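Side-chain contacts in microtubule-associated serine/threonine-protein kinase 4 (Homo sapiens, PDB 2W7R), which probably phosphorylates other proteins as a kinase and, through its PDZ domain, probably binds the C-terminal tails of partner proteins: residues S44-Q48 / A49-A53; E72-E75 / L76-S80. One frame throughout, in Å; residues are numbered along the deposited sequence.

Contact 1: S44-Q48 / A49-A53; sequences SPACQ and AGLKA
Ala46 and Leu51 meet across a Schellman motif that ends the short helix 45-49 of the PDZ fold. Two backbone bonds define the motif. The 6→1 bond is Leu51 N to Ala46 O (3.1 Å), the donor lying nearly on the line of the C=O; the 5→2 bond, Gly50 N to Cys47 O (3.2 Å), approaches from above the carbonyl plane. Gly50 also makes a weak bond to Ala46 O, and ordinary helical bonds, among them Ala49 N to Pro45 O, precede the reversal. Gly50 has phi of 95°, where any CB would be jammed against the preceding carbonyl oxygen, so glycine suits the turn.

At the other end Ser44 is the N-cap. Its OG accepts from Cys47 N (3.0 Å, 157° at the hydrogen) and also bonds to Glu41 O, so two bonds hold this buried hydroxyl. Pro45 fits the first turn, where a backbone N-H is not needed.

The apolar contact is the one a Schellman motif brings about. With CG turned away from its own N (chi1 -167°), Leu51 sends CD2 to Ala46 CB at 4.1 Å, while its CB rests 3.4 Å from Ala46 O. The small methyl of Ala46 touches Phe16, Ile7 and Val40, its size consistent with a close approach of the helix, and Leu51 extends this core to Phe16 and Val37.

A water closes the exit of the turn, donating to Cys47 O at 2.8 Å and to Leu51 O at 2.7 Å.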
# COMPACT_ATOMS: atom_id res chain seq x y z
N SER A 44 -18.10 -2.18 10.37
CA SER A 44 -18.81 -1.56 9.25
C SER A 44 -19.17 -2.59 8.19
O SER A 44 -18.60 -3.69 8.17
CB SER A 44 -17.94 -0.47 8.62
OG SER A 44 -16.91 -1.04 7.84
N PRO A 45 -20.11 -2.24 7.31
CA PRO A 45 -20.42 -3.07 6.14
C PRO A 45 -19.17 -3.38 5.32
O PRO A 45 -19.02 -4.51 4.86
CB PRO A 45 -21.37 -2.18 5.33
CG PRO A 45 -22.07 -1.38 6.37
CD PRO A 45 -21.04 -1.10 7.43
N ALA A 46 -18.27 -2.41 5.15
CA ALA A 46 -17.05 -2.64 4.40
C ALA A 46 -16.15 -3.66 5.09
O ALA A 46 -15.52 -4.50 4.44
CB ALA A 46 -16.30 -1.33 4.15
N CYS A 47 -16.10 -3.59 6.42
CA CYS A 47 -15.32 -4.53 7.21
C CYS A 47 -15.89 -5.94 7.09
O CYS A 47 -15.15 -6.91 6.89
CB CYS A 47 -15.30 -4.10 8.68
SG CYS A 47 -14.40 -5.22 9.77
N GLN A 48 -17.21 -6.05 7.21
CA GLN A 48 -17.89 -7.34 7.09
C GLN A 48 -17.67 -7.95 5.72
O GLN A 48 -17.49 -9.17 5.58
CB GLN A 48 -19.39 -7.18 7.33
CG GLN A 48 -19.81 -7.15 8.78
CD GLN A 48 -21.31 -7.35 8.95
OE1 GLN A 48 -22.05 -7.19 7.96
NE2 GLN A 48 -21.75 -7.67 10.07
N ALA A 49 -17.69 -7.09 4.70
CA ALA A 49 -17.60 -7.50 3.30
C ALA A 49 -16.21 -7.96 2.91
O ALA A 49 -16.03 -8.58 1.86
CB ALA A 49 -18.06 -6.37 2.39
N GLY A 50 -15.22 -7.64 3.73
CA GLY A 50 -13.86 -8.10 3.48
C GLY A 50 -13.00 -7.11 2.73
O GLY A 50 -11.92 -7.46 2.26
N LEU A 51 -13.47 -5.87 2.61
CA LEU A 51 -12.65 -4.82 2.03
C LEU A 51 -11.50 -4.57 2.98
O LEU A 51 -11.68 -4.56 4.20
CB LEU A 51 -13.46 -3.53 1.87
CG LEU A 51 -12.82 -2.45 1.00
CD1 LEU A 51 -12.82 -2.88 -0.45
CD2 LEU A 51 -13.55 -1.12 1.17
N LYS A 52 -10.30 -4.38 2.44
CA LYS A 52 -9.13 -4.20 3.30
C LYS A 52 -8.27 -2.99 2.97
O LYS A 52 -8.03 -2.68 1.80
CB LYS A 52 -8.28 -5.47 3.33
CG LYS A 52 -8.97 -6.64 4.03
CD LYS A 52 -7.98 -7.49 4.80
N ALA A 53 -7.79 -2.31 4.01
CA ALA A 53 -6.84 -1.22 3.85
C ALA A 53 -5.64 -1.70 3.04
O ALA A 53 -5.14 -2.81 3.26
CB ALA A 53 -6.39 -0.71 5.20
O HOH W 1 -12.61 -6.50 5.80

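Contact 2: E72-E75 / L76-S80; sequences EVIE and LLLKS
Leu76, Leu77, Leu78 and Lys79 each give their N-H to the carbonyl four residues back, from Glu72, Val73, Ile74 and Glu75 respectively, in regular alpha-helical fashion. In the bond from Leu77 N to Val73 O (3.1 Å) the donor lies in the carbonyl plane.

Side chains one turn apart then pair. Ile74 and Leu78 run side by side in the same direction, CG2 of Ile74 touching CD1 of Leu78 at 3.7 Å. With CG beside its own N (chi1 -69°), Leu78 leans back along the helix, and its CG comes within 3.3 Å of Ile74 O. Leu76 uses the same rotamer to bring CG 3.4 Å from Glu72 O. More loosely, Val73 CG1 faces Leu77 CD1 at 4.4 Å. Glu75 bends at chi2 and crosses Leu78 at about a right angle; its charge suits the exposed side. Glu72 turns back instead, OE1 accepting from Val69 N.

Branched aliphatic residues suit the inner face of helix 70-78: Val73, Leu76 and Leu77 pack on Ile60 of strand 56-60, while Val73 and Ile74 touch Ile18, and Leu77 touches Phe16, on strand 16-24.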
# COMPACT_ATOMS: atom_id res chain seq x y z
N GLU A 72 -13.87 12.54 -8.20
CA GLU A 72 -14.71 11.77 -9.13
C GLU A 72 -15.01 10.37 -8.59
O GLU A 72 -16.13 9.87 -8.72
CB GLU A 72 -14.07 11.70 -10.52
CG GLU A 72 -13.95 13.06 -11.19
CD GLU A 72 -13.28 12.99 -12.54
OE1 GLU A 72 -12.14 12.50 -12.63
OE2 GLU A 72 -13.90 13.44 -13.53
N VAL A 73 -14.00 9.73 -8.00
CA VAL A 73 -14.19 8.42 -7.41
C VAL A 73 -15.13 8.50 -6.22
O VAL A 73 -16.03 7.68 -6.06
CB VAL A 73 -12.85 7.79 -6.98
CG1 VAL A 73 -13.09 6.42 -6.36
CG2 VAL A 73 -11.90 7.68 -8.18
N ILE A 74 -14.91 9.50 -5.36
CA ILE A 74 -15.79 9.71 -4.21
C ILE A 74 -17.23 9.85 -4.70
O ILE A 74 -18.15 9.24 -4.14
CB ILE A 74 -15.38 10.97 -3.43
CG1 ILE A 74 -14.06 10.72 -2.69
CG2 ILE A 74 -16.48 11.39 -2.45
CD1 ILE A 74 -14.17 9.70 -1.57
N GLU A 75 -17.42 10.61 -5.77
CA GLU A 75 -18.75 10.82 -6.33
C GLU A 75 -19.40 9.51 -6.78
O GLU A 75 -20.61 9.32 -6.62
CB GLU A 75 -18.69 11.82 -7.48
CG GLU A 75 -20.05 12.37 -7.91
CD GLU A 75 -20.72 13.18 -6.81
OE1 GLU A 75 -20.03 13.58 -5.85
OE2 GLU A 75 -21.94 13.41 -6.92
N LEU A 76 -18.61 8.61 -7.36
CA LEU A 76 -19.12 7.29 -7.75
C LEU A 76 -19.63 6.53 -6.53
O LEU A 76 -20.68 5.89 -6.59
CB LEU A 76 -18.04 6.46 -8.46
CG LEU A 76 -17.56 6.94 -9.83
CD1 LEU A 76 -16.55 5.96 -10.41
CD2 LEU A 76 -18.73 7.14 -10.77
N LEU A 77 -18.88 6.58 -5.44
CA LEU A 77 -19.26 5.86 -4.22
C LEU A 77 -20.50 6.49 -3.58
O LEU A 77 -21.34 5.79 -3.02
CB LEU A 77 -18.09 5.83 -3.23
CG LEU A 77 -16.90 4.98 -3.71
CD1 LEU A 77 -15.62 5.31 -2.95
CD2 LEU A 77 -17.22 3.50 -3.61
N LEU A 78 -20.62 7.81 -3.69
CA LEU A 78 -21.74 8.52 -3.08
C LEU A 78 -23.07 8.28 -3.80
O LEU A 78 -24.11 8.15 -3.16
CB LEU A 78 -21.45 10.02 -3.01
CG LEU A 78 -20.36 10.45 -2.02
CD1 LEU A 78 -20.15 11.95 -2.10
CD2 LEU A 78 -20.71 10.02 -0.61
N LYS A 79 -23.03 8.22 -5.13
CA LYS A 79 -24.25 8.03 -5.91
C LYS A 79 -24.70 6.58 -5.91
O LYS A 79 -25.78 6.26 -6.42
CB LYS A 79 -24.06 8.52 -7.35
CG LYS A 79 -23.27 7.57 -8.24
CD LYS A 79 -23.72 7.71 -9.70
CE LYS A 79 -22.58 7.47 -10.68
NZ LYS A 79 -22.01 6.10 -10.59
N SER A 80 -23.88 5.70 -5.33
CA SER A 80 -24.18 4.27 -5.33
C SER A 80 -25.39 3.94 -4.46
O SER A 80 -26.16 3.04 -4.77
CB SER A 80 -22.96 3.46 -4.90
OG SER A 80 -23.17 2.08 -5.12

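How the contacts relate
Contact 1 and contact 2 belong to the two helices of one PDZ domain, their centres about 17 Å apart and their nearest atoms about 8 Å apart, so they do not touch. Phe16 on strand 16-24 is a shared neighbour: Ala46 and Leu51 of contact 1 and Leu77 of contact 2 all touch it. Tyr14 also relates to both, through a backbone bond with Ala46 and a side-chain contact from Ser80. In PDZ domains the C-terminal peptide generally lies between the second helix and the second strand, here 70-78 and 16-24; helix 70-78, which carries contact 2, is thus probably one wall of the groove. Contact 1 lies on helix 45-49, packed on strands 5-8, 16-24 and 31-40.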